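Local coordinates for Nitrate/nitrite binding protein NrtA (Synechocystis sp., PDB 2G29) that binds nitrate, and probably nitrite, as the solute-binding component of the NrtABCD ABC transporter that takes up nitrate, at residues 117-122 / 365-370; 247-250 / 255-258; 35-40 / 240-245; 262-267 / 372-377. All blocks are in the same frame, centred on the assembly; numbering follows the deposited sequence.

Contact 1: 117-122 / 365-370; sequences ILARLN and DLWREA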
loop_
_atom_site.group_PDB
_atom_site.type_symbol
_atom_site.label_atom_id
_atom_site.label_comp_id
_atom_site.label_asym_id
_atom_site.label_seq_id
_atom_site.Cartn_x
_atom_site.Cartn_y
_atom_site.Cartn_z
ATOM N N ILE A 117 10.578 7.654 -4.573
ATOM C CA ILE A 117 9.292 7.744 -3.894
ATOM C C ILE A 117 9.161 9.244 -3.580
ATOM O O ILE A 117 9.995 9.852 -2.887
ATOM C CB ILE A 117 9.244 6.897 -2.619
ATOM C CG1 ILE A 117 9.129 5.430 -3.002
ATOM C CG2 ILE A 117 8.069 7.361 -1.729
ATOM C CD1 ILE A 117 9.175 4.509 -1.745
ATOM N N LEU A 118 8.099 9.830 -4.125
ATOM C CA LEU A 118 7.836 11.276 -3.951
ATOM C C LEU A 118 6.910 11.577 -2.789
ATOM O O LEU A 118 6.964 12.672 -2.227
ATOM C CB LEU A 118 7.221 11.863 -5.216
ATOM C CG LEU A 118 8.062 11.637 -6.480
ATOM C CD1 LEU A 118 7.315 12.282 -7.669
ATOM C CD2 LEU A 118 9.456 12.193 -6.327
ATOM N N ALA A 119 6.070 10.614 -2.422
ATOM C CA ALA A 119 5.142 10.787 -1.320
ATOM C C ALA A 119 4.621 9.431 -0.891
ATOM O O ALA A 119 4.726 8.436 -1.641
ATOM C CB ALA A 119 3.965 11.647 -1.775
ATOM N N ARG A 120 4.029 9.391 0.287
ATOM C CA ARG A 120 3.341 8.173 0.737
ATOM C C ARG A 120 1.892 8.521 0.357
ATOM O O ARG A 120 1.395 9.593 0.731
ATOM C CB ARG A 120 3.439 7.971 2.265
ATOM C CG ARG A 120 3.000 6.586 2.752
ATOM C CD ARG A 120 4.076 5.553 2.396
ATOM N NE ARG A 120 5.299 5.882 3.130
ATOM C CZ ARG A 120 6.552 5.597 2.747
ATOM N NH1 ARG A 120 6.807 4.924 1.615
ATOM N NH2 ARG A 120 7.586 6.074 3.449
ATOM N N LEU A 121 1.223 7.669 -0.412
ATOM C CA LEU A 121 -0.168 7.951 -0.771
ATOM C C LEU A 121 -1.128 7.786 0.413
ATOM O O LEU A 121 -2.096 8.551 0.546
ATOM C CB LEU A 121 -0.608 7.061 -1.946
ATOM C CG LEU A 121 -0.156 7.568 -3.315
ATOM C CD1 LEU A 121 -0.524 6.576 -4.387
ATOM C CD2 LEU A 121 -0.834 8.918 -3.624
ATOM N N ASN A 122 -0.872 6.833 1.301
ATOM C CA ASN A 122 -1.748 6.580 2.435
ATOM C C ASN A 122 -1.102 5.752 3.515
ATOM O O ASN A 122 -0.072 5.125 3.292
ATOM C CB ASN A 122 -2.988 5.774 1.997
ATOM C CG ASN A 122 -2.667 4.293 1.769
ATOM O OD1 ASN A 122 -1.828 3.953 0.928
ATOM N ND2 ASN A 122 -3.298 3.419 2.552
ATOM N N ASP A 365 12.812 15.026 0.361
ATOM C CA ASP A 365 13.282 16.397 0.101
ATOM C C ASP A 365 12.364 17.060 -0.938
ATOM O O ASP A 365 12.016 18.232 -0.786
ATOM C CB ASP A 365 14.747 16.431 -0.386
ATOM C CG ASP A 365 14.982 15.618 -1.661
ATOM O OD1 ASP A 365 14.527 14.459 -1.755
ATOM O OD2 ASP A 365 15.652 16.164 -2.567
ATOM N N LEU A 366 11.971 16.337 -1.986
ATOM C CA LEU A 366 11.036 16.869 -2.987
ATOM C C LEU A 366 9.661 17.090 -2.332
ATOM O O LEU A 366 8.954 18.053 -2.663
ATOM C CB LEU A 366 10.924 15.901 -4.185
ATOM C CG LEU A 366 12.216 15.742 -4.977
ATOM C CD1 LEU A 366 12.004 14.886 -6.202
ATOM C CD2 LEU A 366 12.663 17.154 -5.443
ATOM N N TRP A 367 9.272 16.219 -1.391
ATOM C CA TRP A 367 8.000 16.385 -0.725
ATOM C C TRP A 367 8.004 17.681 0.072
ATOM O O TRP A 367 7.050 18.470 -0.020
ATOM C CB TRP A 367 7.696 15.158 0.171
ATOM C CG TRP A 367 6.290 15.143 0.755
ATOM C CD1 TRP A 367 5.229 14.410 0.294
ATOM C CD2 TRP A 367 5.803 15.874 1.902
ATOM N NE1 TRP A 367 4.117 14.638 1.063
ATOM C CE2 TRP A 367 4.441 15.519 2.064
ATOM C CE3 TRP A 367 6.384 16.783 2.805
ATOM C CZ2 TRP A 367 3.637 16.042 3.098
ATOM C CZ3 TRP A 367 5.592 17.308 3.834
ATOM C CH2 TRP A 367 4.229 16.930 3.972
ATOM N N ARG A 368 9.063 17.922 0.849
ATOM C CA ARG A 368 9.133 19.171 1.624
ATOM C C ARG A 368 9.142 20.396 0.721
ATOM O O ARG A 368 8.528 21.415 1.078
ATOM C CB ARG A 368 10.365 19.177 2.537
ATOM C CG ARG A 368 10.207 18.295 3.776
ATOM C CD ARG A 368 11.438 18.437 4.704
ATOM N NE ARG A 368 12.600 17.710 4.205
ATOM C CZ ARG A 368 13.763 18.264 3.892
ATOM N NH1 ARG A 368 13.948 19.586 4.027
ATOM N NH2 ARG A 368 14.746 17.511 3.410
ATOM N N GLU A 369 9.814 20.327 -0.429
ATOM C CA GLU A 369 9.826 21.494 -1.323
ATOM C C GLU A 369 8.432 21.771 -1.849
ATOM O O GLU A 369 7.998 22.931 -1.907
ATOM C CB GLU A 369 10.813 21.274 -2.466
ATOM C CG GLU A 369 12.256 21.415 -1.953
ATOM C CD GLU A 369 13.293 20.740 -2.817
ATOM O OE1 GLU A 369 13.014 20.482 -4.011
ATOM O OE2 GLU A 369 14.409 20.476 -2.293
ATOM N N ALA A 370 7.691 20.722 -2.193
ATOM C CA ALA A 370 6.338 20.919 -2.688
ATOM C C ALA A 370 5.405 21.410 -1.596
ATOM O O ALA A 370 4.554 22.267 -1.847
ATOM C CB ALA A 370 5.822 19.596 -3.282
#

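Contact 2: 247-250 / 255-258; sequences DWVD and AAKA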
loop_
_atom_site.group_PDB
_atom_site.type_symbol
_atom_site.label_atom_id
_atom_site.label_comp_id
_atom_site.label_asym_id
_atom_site.label_seq_id
_atom_site.Cartn_x
_atom_site.Cartn_y
_atom_site.Cartn_z
ATOM N N ASP A 247 14.570 8.466 -14.086
ATOM C CA ASP A 247 14.985 9.161 -15.307
ATOM C C ASP A 247 13.963 10.242 -15.691
ATOM O O ASP A 247 14.339 11.367 -16.086
ATOM C CB ASP A 247 15.231 8.168 -16.472
ATOM C CG ASP A 247 13.942 7.709 -17.163
ATOM O OD1 ASP A 247 13.006 7.283 -16.480
ATOM O OD2 ASP A 247 13.840 7.812 -18.417
ATOM N N TRP A 248 12.680 9.958 -15.520
ATOM C CA TRP A 248 11.670 10.943 -15.866
ATOM C C TRP A 248 11.727 12.131 -14.876
ATOM O O TRP A 248 11.648 13.286 -15.272
ATOM C CB TRP A 248 10.274 10.293 -15.867
ATOM C CG TRP A 248 9.196 11.172 -16.394
ATOM C CD1 TRP A 248 8.673 11.155 -17.653
ATOM C CD2 TRP A 248 8.455 12.169 -15.667
ATOM N NE1 TRP A 248 7.654 12.063 -17.757
ATOM C CE2 TRP A 248 7.488 12.700 -16.558
ATOM C CE3 TRP A 248 8.508 12.662 -14.357
ATOM C CZ2 TRP A 248 6.580 13.696 -16.182
ATOM C CZ3 TRP A 248 7.611 13.660 -13.974
ATOM C CH2 TRP A 248 6.645 14.164 -14.888
ATOM N N VAL A 249 11.878 11.865 -13.581
ATOM C CA VAL A 249 11.968 12.934 -12.602
ATOM C C VAL A 249 13.216 13.797 -12.790
ATOM O O VAL A 249 13.150 15.041 -12.662
ATOM C CB VAL A 249 11.926 12.366 -11.143
ATOM C CG1 VAL A 249 12.188 13.487 -10.121
ATOM C CG2 VAL A 249 10.554 11.728 -10.911
ATOM N N ASP A 250 14.342 13.157 -13.091
ATOM C CA ASP A 250 15.613 13.896 -13.253
ATOM C C ASP A 250 15.556 14.747 -14.520
ATOM O O ASP A 250 16.171 15.811 -14.573
ATOM C CB ASP A 250 16.806 12.939 -13.377
ATOM C CG ASP A 250 17.158 12.213 -12.067
ATOM O OD1 ASP A 250 16.628 12.552 -10.990
ATOM O OD2 ASP A 250 18.006 11.292 -12.139
ATOM N N ALA A 255 8.005 19.391 -13.848
ATOM C CA ALA A 255 6.762 18.629 -14.015
ATOM C C ALA A 255 6.601 17.689 -12.816
ATOM O O ALA A 255 5.491 17.488 -12.334
ATOM C CB ALA A 255 6.790 17.816 -15.311
ATOM N N ALA A 256 7.698 17.123 -12.316
ATOM C CA ALA A 256 7.574 16.238 -11.149
ATOM C C ALA A 256 7.092 17.026 -9.920
ATOM O O ALA A 256 6.332 16.516 -9.107
ATOM C CB ALA A 256 8.914 15.568 -10.854
ATOM N N LYS A 257 7.500 18.295 -9.807
ATOM C CA LYS A 257 7.053 19.111 -8.681
ATOM C C LYS A 257 5.562 19.429 -8.857
ATOM O O LYS A 257 4.773 19.401 -7.899
ATOM C CB LYS A 257 7.882 20.404 -8.588
ATOM C CG LYS A 257 7.498 21.264 -7.384
ATOM C CD LYS A 257 8.329 22.561 -7.340
ATOM C CE LYS A 257 8.216 23.258 -5.998
ATOM N NZ LYS A 257 9.052 24.522 -5.993
ATOM N N ALA A 258 5.171 19.693 -10.106
ATOM C CA ALA A 258 3.786 19.989 -10.410
ATOM C C ALA A 258 2.878 18.788 -10.114
ATOM O O ALA A 258 1.809 18.946 -9.508
ATOM C CB ALA A 258 3.660 20.440 -11.871
#

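Contact 3: 35-40 / 240-245; sequences AKLGFI and KAFGMR. With NO3 (nitrate ion), chain B.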
loop_
_atom_site.group_PDB
_atom_site.type_symbol
_atom_site.label_atom_id
_atom_site.label_comp_id
_atom_site.label_asym_id
_atom_site.label_seq_id
_atom_site.Cartn_x
_atom_site.Cartn_y
_atom_site.Cartn_z
ATOM N N ALA A 35 1.991 12.787 -18.336
ATOM C CA ALA A 35 2.742 11.747 -17.619
ATOM C C ALA A 35 1.766 10.578 -17.641
ATOM O O ALA A 35 0.560 10.787 -17.730
ATOM C CB ALA A 35 3.042 12.169 -16.171
ATOM N N LYS A 36 2.287 9.353 -17.630
ATOM C CA LYS A 36 1.431 8.165 -17.609
ATOM C C LYS A 36 1.605 7.560 -16.221
ATOM O O LYS A 36 2.685 7.067 -15.891
ATOM C CB LYS A 36 1.851 7.152 -18.692
ATOM C CG LYS A 36 1.583 7.668 -20.132
ATOM C CD LYS A 36 1.242 6.526 -21.084
ATOM C CE LYS A 36 2.415 5.756 -21.541
ATOM N NZ LYS A 36 1.952 4.478 -22.179
ATOM N N LEU A 37 0.543 7.622 -15.408
ATOM C CA LEU A 37 0.582 7.123 -14.035
ATOM C C LEU A 37 -0.307 5.920 -13.850
ATOM O O LEU A 37 -1.532 5.976 -14.063
ATOM C CB LEU A 37 0.159 8.228 -13.084
ATOM C CG LEU A 37 0.923 9.544 -13.202
ATOM C CD1 LEU A 37 0.338 10.537 -12.205
ATOM C CD2 LEU A 37 2.409 9.299 -12.949
ATOM N N GLY A 38 0.299 4.811 -13.447
ATOM C CA GLY A 38 -0.531 3.637 -13.243
ATOM C C GLY A 38 -1.173 3.567 -11.870
ATOM O O GLY A 38 -0.701 4.228 -10.915
ATOM N N PHE A 39 -2.299 2.850 -11.785
ATOM C CA PHE A 39 -2.910 2.576 -10.465
ATOM C C PHE A 39 -3.558 1.199 -10.517
ATOM O O PHE A 39 -3.878 0.705 -11.608
ATOM C CB PHE A 39 -3.982 3.616 -10.074
ATOM C CG PHE A 39 -5.286 3.482 -10.819
ATOM C CD1 PHE A 39 -6.367 2.800 -10.249
ATOM C CD2 PHE A 39 -5.429 4.030 -12.109
ATOM C CE1 PHE A 39 -7.568 2.668 -10.940
ATOM C CE2 PHE A 39 -6.606 3.906 -12.800
ATOM C CZ PHE A 39 -7.683 3.228 -12.230
ATOM N N ILE A 40 -3.725 0.599 -9.347
ATOM C CA ILE A 40 -4.426 -0.665 -9.215
ATOM C C ILE A 40 -5.763 -0.259 -8.549
ATOM O O ILE A 40 -5.803 0.704 -7.730
ATOM C CB ILE A 40 -3.605 -1.660 -8.354
ATOM C CG1 ILE A 40 -2.355 -2.142 -9.117
ATOM C CG2 ILE A 40 -4.442 -2.856 -7.980
ATOM C CD1 ILE A 40 -1.509 -1.062 -9.700
ATOM N N LYS A 240 0.795 2.612 0.527
ATOM C CA LYS A 240 1.156 2.942 -0.862
ATOM C C LYS A 240 2.048 4.148 -0.964
ATOM O O LYS A 240 2.064 5.025 -0.089
ATOM C CB LYS A 240 -0.102 3.186 -1.712
ATOM C CG LYS A 240 -1.106 2.047 -1.661
ATOM C CD LYS A 240 -0.527 0.760 -2.295
ATOM C CE LYS A 240 -1.600 -0.315 -2.477
ATOM N NZ LYS A 240 -2.293 -0.735 -1.172
ATOM N N ALA A 241 2.807 4.172 -2.054
ATOM C CA ALA A 241 3.693 5.277 -2.355
ATOM C C ALA A 241 3.345 5.838 -3.724
ATOM O O ALA A 241 2.712 5.178 -4.559
ATOM C CB ALA A 241 5.158 4.782 -2.397
ATOM N N PHE A 242 3.726 7.092 -3.931
ATOM C CA PHE A 242 3.617 7.682 -5.258
ATOM C C PHE A 242 5.069 7.539 -5.759
ATOM O O PHE A 242 6.004 8.252 -5.349
ATOM C CB PHE A 242 3.187 9.162 -5.183
ATOM C CG PHE A 242 3.229 9.895 -6.515
ATOM C CD1 PHE A 242 3.027 9.242 -7.713
ATOM C CD2 PHE A 242 3.439 11.265 -6.538
ATOM C CE1 PHE A 242 3.029 9.926 -8.929
ATOM C CE2 PHE A 242 3.446 11.960 -7.756
ATOM C CZ PHE A 242 3.244 11.286 -8.933
ATOM N N GLY A 243 5.260 6.549 -6.626
ATOM C CA GLY A 243 6.596 6.310 -7.148
ATOM C C GLY A 243 6.742 6.689 -8.611
ATOM O O GLY A 243 5.788 6.564 -9.378
ATOM N N MET A 244 7.927 7.128 -8.998
ATOM C CA MET A 244 8.173 7.464 -10.388
ATOM C C MET A 244 9.546 7.001 -10.842
ATOM O O MET A 244 10.462 6.838 -10.031
ATOM C CB MET A 244 8.065 8.994 -10.599
ATOM C CG MET A 244 6.662 9.596 -10.360
ATOM S SD MET A 244 6.398 11.150 -11.275
ATOM C CE MET A 244 6.358 10.476 -12.985
ATOM N N ARG A 245 9.693 6.750 -12.132
ATOM C CA ARG A 245 11.006 6.422 -12.695
ATOM C C ARG A 245 11.922 7.621 -12.426
ATOM O O ARG A 245 11.510 8.791 -12.614
ATOM C CB ARG A 245 10.911 6.193 -14.201
ATOM C CG ARG A 245 10.376 4.794 -14.546
ATOM C CD ARG A 245 10.316 4.508 -16.030
ATOM N NE ARG A 245 11.600 4.717 -16.706
ATOM C CZ ARG A 245 12.224 3.799 -17.422
ATOM N NH1 ARG A 245 11.718 2.571 -17.551
ATOM N NH2 ARG A 245 13.340 4.127 -18.057
HETATM N N NO3 B . -3.654 -3.950 -2.533
HETATM O O1 NO3 B . -3.965 -2.926 -1.685
HETATM O O2 NO3 B . -4.263 -5.142 -2.738
HETATM O O3 NO3 B . -2.395 -3.764 -3.362
#

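Contact 4: 262-267 / 372-377; sequences AVMEAQ and QALEVP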
loop_
_atom_site.group_PDB
_atom_site.type_symbol
_atom_site.label_atom_id
_atom_site.label_comp_id
_atom_site.label_asym_id
_atom_site.label_seq_id
_atom_site.Cartn_x
_atom_site.Cartn_y
_atom_site.Cartn_z
ATOM N N ALA A 262 -0.067 18.541 -7.168
ATOM C CA ALA A 262 -1.424 18.132 -7.525
ATOM C C ALA A 262 -1.854 16.945 -6.671
ATOM O O ALA A 262 -2.983 16.912 -6.171
ATOM C CB ALA A 262 -1.495 17.762 -8.984
ATOM N N VAL A 263 -0.946 15.985 -6.478
ATOM C CA VAL A 263 -1.285 14.820 -5.648
ATOM C C VAL A 263 -1.517 15.214 -4.173
ATOM O O VAL A 263 -2.408 14.698 -3.513
ATOM C CB VAL A 263 -0.172 13.739 -5.761
ATOM C CG1 VAL A 263 -0.349 12.642 -4.691
ATOM C CG2 VAL A 263 -0.247 13.077 -7.158
ATOM N N MET A 264 -0.717 16.132 -3.642
ATOM C CA MET A 264 -0.898 16.584 -2.274
ATOM C C MET A 264 -2.261 17.265 -2.079
ATOM O O MET A 264 -2.942 17.051 -1.067
ATOM C CB MET A 264 0.175 17.599 -1.920
ATOM C CG MET A 264 1.510 17.005 -1.701
ATOM S SD MET A 264 2.709 18.309 -1.317
ATOM C CE MET A 264 4.035 17.312 -1.106
ATOM N N GLU A 265 -2.643 18.119 -3.028
ATOM C CA GLU A 265 -3.944 18.771 -2.886
ATOM C C GLU A 265 -5.044 17.721 -2.999
ATOM O O GLU A 265 -6.018 17.791 -2.282
ATOM C CB GLU A 265 -4.142 19.843 -3.951
ATOM C CG GLU A 265 -3.293 21.095 -3.721
ATOM C CD GLU A 265 -4.096 22.348 -3.994
ATOM O OE1 GLU A 265 -4.533 22.529 -5.145
ATOM O OE2 GLU A 265 -4.300 23.142 -3.053
ATOM N N ALA A 266 -4.867 16.731 -3.874
ATOM C CA ALA A 266 -5.896 15.698 -3.988
ATOM C C ALA A 266 -5.956 14.901 -2.698
ATOM O O ALA A 266 -7.039 14.461 -2.267
ATOM C CB ALA A 266 -5.607 14.782 -5.176
ATOM N N GLN A 267 -4.803 14.672 -2.063
ATOM C CA GLN A 267 -4.794 13.960 -0.786
ATOM C C GLN A 267 -5.571 14.719 0.296
ATOM O O GLN A 267 -6.302 14.129 1.072
ATOM C CB GLN A 267 -3.365 13.727 -0.297
ATOM C CG GLN A 267 -2.641 12.612 -1.038
ATOM C CD GLN A 267 -1.219 12.455 -0.546
ATOM O OE1 GLN A 267 -0.439 13.403 -0.591
ATOM N NE2 GLN A 267 -0.874 11.250 -0.072
ATOM N N GLN A 372 6.166 23.178 0.956
ATOM C CA GLN A 372 6.541 24.562 1.261
ATOM C C GLN A 372 5.928 25.486 0.215
ATOM O O GLN A 372 5.387 26.555 0.547
ATOM C CB GLN A 372 8.062 24.727 1.248
ATOM C CG GLN A 372 8.748 24.096 2.431
ATOM C CD GLN A 372 10.210 23.746 2.155
ATOM O OE1 GLN A 372 11.043 24.612 1.957
ATOM N NE2 GLN A 372 10.509 22.454 2.123
ATOM N N ALA A 373 6.025 25.095 -1.048
ATOM C CA ALA A 373 5.459 25.889 -2.137
ATOM C C ALA A 373 3.957 26.087 -1.870
ATOM O O ALA A 373 3.424 27.176 -2.055
ATOM C CB ALA A 373 5.681 25.196 -3.449
ATOM N N LEU A 374 3.278 25.029 -1.443
ATOM C CA LEU A 374 1.854 25.106 -1.096
ATOM C C LEU A 374 1.840 25.623 0.344
ATOM O O LEU A 374 2.838 26.161 0.802
ATOM C CB LEU A 374 1.247 23.703 -1.142
ATOM C CG LEU A 374 1.317 23.025 -2.514
ATOM C CD1 LEU A 374 1.089 21.540 -2.338
ATOM C CD2 LEU A 374 0.274 23.621 -3.460
ATOM N N GLU A 375 0.741 25.489 1.075
ATOM C CA GLU A 375 0.807 25.936 2.478
ATOM C C GLU A 375 1.321 24.756 3.298
ATOM O O GLU A 375 2.497 24.668 3.619
ATOM C CB GLU A 375 -0.571 26.352 2.989
ATOM C CG GLU A 375 -0.600 27.694 3.690
ATOM C CD GLU A 375 -2.003 28.115 4.059
ATOM O OE1 GLU A 375 -2.533 27.600 5.073
ATOM O OE2 GLU A 375 -2.587 28.944 3.320
ATOM N N VAL A 376 0.416 23.849 3.631
ATOM C CA VAL A 376 0.771 22.676 4.409
ATOM C C VAL A 376 1.335 23.039 5.770
ATOM O O VAL A 376 2.229 22.356 6.275
ATOM C CB VAL A 376 1.808 21.843 3.689
ATOM C CG1 VAL A 376 1.978 20.508 4.408
ATOM C CG2 VAL A 376 1.385 21.639 2.251
ATOM N N PRO A 377 0.790 24.089 6.397
ATOM C CA PRO A 377 1.207 24.585 7.710
ATOM C C PRO A 377 2.461 23.892 8.286
ATOM O O PRO A 377 2.615 22.671 8.227
ATOM C CB PRO A 377 -0.050 24.377 8.559
ATOM C CG PRO A 377 -1.223 24.431 7.523
ATOM C CD PRO A 377 -0.607 24.468 6.135
#

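Contact 1: 117-122 / 365-370
The Trp-367 indole meets the strand at its edge: Leu-118 O and the CB of Ala-119 both lie close to the ring plane, next to the five-membered part. Both approach the same carbon, with Trp-367 CD1 3.5 Å from Leu-118 O and 3.7 Å from Ala-119 CB. Beyond these two segments, Tyr-329 pairs with the indole edge-to-face, and Met-264 CE lies over one face of the five-membered ring. The indole N-H is engaged separately, since Trp-367 NE1 bonds to Ser-328 OG, which together with the wall of the strand fixes how the ring is turned. Leu-118 O is buried here and accepts no hydrogen bond from anything in the model; Trp-367 CD1 and CB lie against it, and neither is a conventional donor. One helical position earlier, Leu-366 CD1 meets Leu-118 CD2 at 3.7 Å, methyl against methyl, the two side chains slanting across one another. Trp-367 CG stands anti to the backbone N (chi1 -171°), which carries the indole along the flank of the strand.

The backbone is consistent with a classic beta bulge at Leu-118 and Ala-119, which probably turns Leu-118 O to the helix: Leu-118 has near-helical psi (-25°), and both residues bond to Phe-242 of the antiparallel neighbour 240-245. Strand 115-120 is an outermost strand of its five-stranded mixed sheet. Helix 364-373 passes it at 65°, the short axes 7.4 Å apart at closest, while helix 253-271 adds Leu-260 against Leu-118 and Ala-119, so strand and two helices share one buried seam.

Contact 2: 247-250 / 255-258
Trp-248 and Val-249 both swing a branch anti to the backbone N (CG at chi1 -172° and CG1 at 173°), and this reaches the indole and a valine methyl across to Ala-255 and Ala-256. The motif is two consecutive helices joined by a short turn: helix 246-251 ends, and helix 253-271 starts almost at once in a new direction, within a type 2 periplasmic-binding-protein fold.

Trp-248 presents the far rim of its six-membered ring. CZ3 faces the backbone of Ala-256, whose CA lies near the indole plane at 3.8 Å, and CH2 touches Ala-255 CB at 3.7 Å. With methyls and backbone as the receiving surface, the broad indole can come right up to the first turn of the second helix. No hydrogen bond joins the two segments; the side-chain packing is apolar and buried.

Neighbours finish the setting. Ala-35 and Asp-90 touch the indole, while Glu-31 OE1 accepts a hydrogen bond from Ala-255 N in the opening turn of helix 253-271. Asp-250, directed away from the corner, bonds to Tyr-116 OH instead. Ala-256 CB, on the second helix, is shared by two groups of the first, 3.9 Å from Trp-248 CZ3 and 3.9 Å from Val-249 CG1.

Contact 3: 35-40 / 240-245
Leu-37 reaches Phe-242 and Met-244 with a single methyl: its CD2 lies 4.1 Å from Phe-242 CE1 and 4.1 Å from Met-244 CE. These strands are not partners in the sheet. Strand 91-95 runs between 36-39 and 240-245 in the five-stranded mixed sheet of a type 2 periplasmic-binding-protein fold, so the contact bridges over a middle strand through side chains alone. The methyl comes to the edge of the Phe-242 ring, near its plane. Phe-242 CG is anti to the backbone N (chi1 172°), leaning the ring across the sheet surface, and Met-244 bends at its last torsion (chi3 69°) to bring CE to the same leucine.

Backbone bonds make most of the next shell. Leu-37 is held by strand 66-69 through bonds to Glu-66 and Leu-68, and Gly-38 bonds to Gly-91 of the middle strand. At the far end Arg-245 occupies the N-cap position of the following helix, its NE in a salt bridge with Asp-247.

At the opposite end of 240-245 the strand delivers Lys-240 to the nitrate site. Asn-122 OD1 bonds to Lys-240 N and anchors the start of the strand, while Asp-44 OD2 forms a salt bridge with NZ and would balance its charge beside the anion. Trp-73 NE1 and Gly-211 N, the latter from the end of a strand in the second sheet, also bond to the ion. The lysine chain is kinked, and its NZ gives a hydrogen bond to nitrate O1 at 2.8 Å, with CE 3.6 Å from both O1 and O3.

Contact 4: 262-267 / 372-377
Met-264 touches Leu-374 twice along its length. Its CB starts the contact, 4.1 Å from Leu-374 CD1. From there CG sits anti to the carbonyl carbon (chi1 -74°) and the chain continues extended, bringing SD to 3.8 Å from the same CD1. The leucine methyl therefore lies alongside the stem of the methionine, the two chains slanting past each other. CE, the tip, goes on beyond Leu-374 to Ala-370 CB of helix 364-373.

The second leucine methyl turns to the next residue of the helix: Leu-374 CD2 lies 4.4 Å from Glu-265 CG, a looser approach to the aliphatic part of that side chain. The carboxylate itself belongs to a different neighbour, with Glu-265 OE1 in a salt bridge to Lys-59 NZ. Tyr-60 also touches Leu-374.

Leu-374 is where the chain first departs from helical geometry after helix 364-373, and it points toward 262-267. The arrangement is plain apolar packing between the residue just past the end of helix 364-373 and the side of helix 253-271. Helix 253-271 itself belongs to the helical layer over one sheet of this two-domain binding-protein fold, and the contact lies away from the nitrate site.

How the contacts relate
Helix 253-271 ties the set together: contact 2 uses its start and contact 4 its middle, while contact 1 lies beside it. Lys-257 CE of contact 2 packs 4.1 Å from Ala-373 CB of contact 4, and Gln-267 NE2 of contact 4 makes a hydrogen bond of 2.9 Å to Arg-120 O of contact 1. Contacts 1 and 3 meet in one sheet, where Leu-121 N lies 2.8 Å from Lys-240 O, a probable hydrogen bond. Contact 2 follows directly on strand 240-245, with Val-249 CG2 3.7 Å from Met-244 CB. Among the four, only contact 3 holds a nitrate-binding residue, Lys-240; the Ala-119 side chain of contact 1 is about 9 Å from that of Lys-240, and contacts 2 and 4 lie away from the site.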